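Side-chain contact in nucleoside-diphosphate-sugar pyrophosphorylase (Vibrio cholerae, PDB 4EVW), which probably transfers a nucleotidyl group to a sugar phosphate, making an activated nucleotide sugar, as its nucleotidyltransferase relatives do: residues Y76-H81 / L95-K100. The protein carries 1 engineered substitution. Numbering follows the deposited sequence.
Sequences YIAELH and LEELAK
Glu-97 OE2 has two partners: a weak hydrogen bond from a water, whose O lies 2.9 Å from OE2, and one from NE2 of Gln-101, just past the end of helix 87-100. The same water accepts the backbone N-H of Glu-79 (2.8 Å from water O to N), so it links strand 75-80 to the helix. Gln-101 NE2 also bonds Ile-77 O, a second polar link. Glu-97 OE1 has a long, presumably weak salt bridge to Lys-100 NZ at 3.9 Å. Glu-97 bends at its second torsion (chi2 57°), carrying the carboxylate toward the water while CG rests 3.5 Å from Ala-78 CB; the CA atoms of Ala-78 and Glu-97 are 5.8 Å apart, consistent with the small methyl. With its CG anti to the backbone N (chi1 -177°), Leu-98 places CD1 over one face of the Tyr-76 ring, a CH-pi contact offset toward Tyr-76 CG, 3.5 Å from CD1. Met-1 and Val-103 also touch the Tyr-76 side chain. The axes of 76-80 and 95-100 run at 115°. Strand 75-80 pairs in parallel with 49-54, and helix 87-100 leads on to 109-111, parallel to 2-5: a beta-alpha-beta connection of the Rossmann-like sheet, as in sugar nucleotidyltransferases.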
ATOM      1  N   TYR A  76       7.013   0.824  14.036  1.00 23.36           N
ATOM      2  CA  TYR A  76       7.671   2.107  13.963  1.00 23.77           C
ATOM      3  C   TYR A  76       6.700   3.106  13.376  1.00 20.56           C
ATOM      4  O   TYR A  76       5.816   2.757  12.589  1.00 20.64           O
ATOM      5  CB  TYR A  76       8.899   1.998  13.057  1.00 22.18           C
ATOM      6  CG  TYR A  76       9.809   0.846  13.406  1.00 26.30           C
ATOM      7  CD1 TYR A  76      10.739   0.952  14.440  1.00 26.97           C
ATOM      8  CD2 TYR A  76       9.736  -0.359  12.709  1.00 30.36           C
ATOM      9  CE1 TYR A  76      11.574  -0.117  14.767  1.00 32.74           C
ATOM     10  CE2 TYR A  76      10.564  -1.433  13.028  1.00 31.23           C
ATOM     11  CZ  TYR A  76      11.481  -1.305  14.056  1.00 36.48           C
ATOM     12  OH  TYR A  76      12.303  -2.367  14.367  1.00 42.54           O
ATOM     13  N   ILE A  77       6.861   4.359  13.768  1.00 22.80           N
ATOM     14  CA  ILE A  77       6.003   5.402  13.252  1.00 22.11           C
ATOM     15  C   ILE A  77       6.898   6.487  12.692  1.00 27.48           C
ATOM     16  O   ILE A  77       7.803   6.974  13.371  1.00 24.88           O
ATOM     17  CB  ILE A  77       5.102   5.991  14.352  1.00 22.10           C
ATOM     18  CG1 ILE A  77       4.140   4.914  14.856  1.00 22.06           C
ATOM     19  CG2 ILE A  77       4.327   7.192  13.806  1.00 25.32           C
ATOM     20  CD1 ILE A  77       3.255   5.375  15.995  1.00 30.59           C
ATOM     21  N   ALA A  78       6.660   6.837  11.435  1.00 22.69           N
ATOM     22  CA  ALA A  78       7.428   7.880  10.781  1.00 21.51           C
ATOM     23  C   ALA A  78       6.428   9.001  10.566  1.00 23.68           C
ATOM     24  O   ALA A  78       5.434   8.833   9.862  1.00 26.56           O
ATOM     25  CB  ALA A  78       7.974   7.380   9.444  1.00 20.66           C
ATOM     26  N   GLU A  79       6.675  10.143  11.190  1.00 23.25           N
ATOM     27  CA  GLU A  79       5.754  11.260  11.057  1.00 27.26           C
ATOM     28  C   GLU A  79       6.278  12.274  10.050  1.00 31.95           C
ATOM     29  O   GLU A  79       7.365  12.823  10.221  1.00 33.91           O
ATOM     30  CB  GLU A  79       5.540  11.920  12.422  1.00 27.89           C
ATOM     31  CG  GLU A  79       4.490  13.010  12.422  1.00 32.94           C
ATOM     32  CD  GLU A  79       4.335  13.665  13.782  1.00 46.78           C
ATOM     33  OE1 GLU A  79       3.214  13.643  14.327  1.00 46.75           O
ATOM     34  OE2 GLU A  79       5.336  14.201  14.303  1.00 52.65           O
ATOM     35  N   LEU A  80       5.506  12.505   8.994  1.00 24.07           N
ATOM     36  CA  LEU A  80       5.890  13.445   7.951  1.00 28.84           C
ATOM     37  C   LEU A  80       5.254  14.798   8.255  1.00 30.51           C
ATOM     38  O   LEU A  80       4.152  14.859   8.791  1.00 29.62           O
ATOM     39  CB  LEU A  80       5.431  12.919   6.588  1.00 22.41           C
ATOM     40  CG  LEU A  80       5.953  11.511   6.252  1.00 24.45           C
ATOM     41  CD1 LEU A  80       5.648  11.178   4.794  1.00 25.01           C
ATOM     42  CD2 LEU A  80       7.457  11.446   6.496  1.00 30.42           C
ATOM     43  N   HIS A  81       5.939  15.884   7.913  1.00 29.60           N
ATOM     44  CA  HIS A  81       5.411  17.211   8.211  1.00 34.42           C
ATOM     45  C   HIS A  81       4.869  17.995   7.018  1.00 42.58           C
ATOM     46  O   HIS A  81       4.332  19.090   7.184  1.00 42.63           O
ATOM     47  CB  HIS A  81       6.477  18.011   8.957  1.00 48.21           C
ATOM     48  CG  HIS A  81       6.883  17.389  10.257  1.00 61.36           C
ATOM     49  ND1 HIS A  81       6.143  17.523  11.413  1.00 66.45           N
ATOM     50  CD2 HIS A  81       7.926  16.583  10.572  1.00 65.57           C
ATOM     51  CE1 HIS A  81       6.711  16.829  12.383  1.00 66.60           C
ATOM     52  NE2 HIS A  81       7.796  16.248  11.898  1.00 67.78           N
ATOM     53  N   LEU A  95      10.712   5.500   4.896  1.00 21.21           N
ATOM     54  CA  LEU A  95      11.875   4.636   5.047  1.00 19.56           C
ATOM     55  C   LEU A  95      13.090   5.473   5.415  1.00 19.93           C
ATOM     56  O   LEU A  95      13.960   5.031   6.165  1.00 20.29           O
ATOM     57  CB  LEU A  95      12.141   3.861   3.756  1.00 21.35           C
ATOM     58  CG  LEU A  95      11.093   2.787   3.454  1.00 20.44           C
ATOM     59  CD1 LEU A  95      11.316   2.250   2.055  1.00 22.37           C
ATOM     60  CD2 LEU A  95      11.186   1.660   4.494  1.00 22.56           C
ATOM     61  N   GLU A  96      13.154   6.690   4.886  1.00 18.07           N
ATOM     62  CA  GLU A  96      14.271   7.561   5.216  1.00 20.83           C
ATOM     63  C   GLU A  96      14.164   7.976   6.685  1.00 21.54           C
ATOM     64  O   GLU A  96      15.169   8.034   7.395  1.00 22.43           O
ATOM     65  CB  GLU A  96      14.287   8.772   4.276  1.00 26.20           C
ATOM     66  CG  GLU A  96      14.791   8.406   2.879  1.00 29.25           C
ATOM     67  CD  GLU A  96      14.706   9.550   1.878  1.00 37.52           C
ATOM     68  OE1 GLU A  96      14.158  10.619   2.224  1.00 42.18           O
ATOM     69  OE2 GLU A  96      15.185   9.369   0.734  1.00 35.52           O
ATOM     70  N   GLU A  97      12.946   8.243   7.147  1.00 19.21           N
ATOM     71  CA  GLU A  97      12.733   8.624   8.545  1.00 20.26           C
ATOM     72  C   GLU A  97      13.067   7.443   9.462  1.00 20.25           C
ATOM     73  O   GLU A  97      13.626   7.622  10.547  1.00 22.59           O
ATOM     74  CB  GLU A  97      11.284   9.071   8.756  1.00 25.26           C
ATOM     75  CG  GLU A  97      10.832   9.177  10.220  1.00 30.93           C
ATOM     76  CD  GLU A  97      11.686  10.119  11.060  1.00 42.03           C
ATOM     77  OE1 GLU A  97      12.341  11.019  10.488  1.00 37.78           O
ATOM     78  OE2 GLU A  97      11.685   9.962  12.301  1.00 42.81           O
ATOM     79  N   LEU A  98      12.724   6.235   9.028  1.00 20.88           N
ATOM     80  CA  LEU A  98      13.035   5.051   9.821  1.00 23.93           C
ATOM     81  C   LEU A  98      14.550   4.969  10.024  1.00 24.29           C
ATOM     82  O   LEU A  98      15.024   4.709  11.134  1.00 23.55           O
ATOM     83  CB  LEU A  98      12.536   3.786   9.117  1.00 24.26           C
ATOM     84  CG  LEU A  98      12.741   2.479   9.882  1.00 24.42           C
ATOM     85  CD1 LEU A  98      11.999   2.543  11.218  1.00 24.67           C
ATOM     86  CD2 LEU A  98      12.236   1.319   9.044  1.00 29.03           C
ATOM     87  N   ALA A  99      15.316   5.194   8.957  1.00 22.41           N
ATOM     88  CA  ALA A  99      16.771   5.147   9.077  1.00 23.21           C
ATOM     89  C   ALA A  99      17.265   6.275   9.985  1.00 27.12           C
ATOM     90  O   ALA A  99      18.229   6.096  10.735  1.00 27.50           O
ATOM     91  CB  ALA A  99      17.435   5.242   7.689  1.00 24.89           C
ATOM     92  N   LYS A 100      16.613   7.434   9.930  1.00 26.36           N
ATOM     93  CA  LYS A 100      17.014   8.554  10.783  1.00 26.08           C
ATOM     94  C   LYS A 100      16.792   8.212  12.252  1.00 30.11           C
ATOM     95  O   LYS A 100      17.422   8.795  13.131  1.00 32.27           O
ATOM     96  CB  LYS A 100      16.238   9.830  10.442  1.00 30.53           C
ATOM     97  CG  LYS A 100      16.673  10.515   9.161  1.00 44.72           C
ATOM     98  CD  LYS A 100      16.161  11.951   9.123  1.00 56.82           C
ATOM     99  CE  LYS A 100      15.718  12.344   7.725  1.00 65.28           C
ATOM    100  NZ  LYS A 100      14.528  11.553   7.302  1.00 66.20           N
TER
HETATM  101  O   HOH W   1       8.900  10.505  12.804  1.00 31.21           O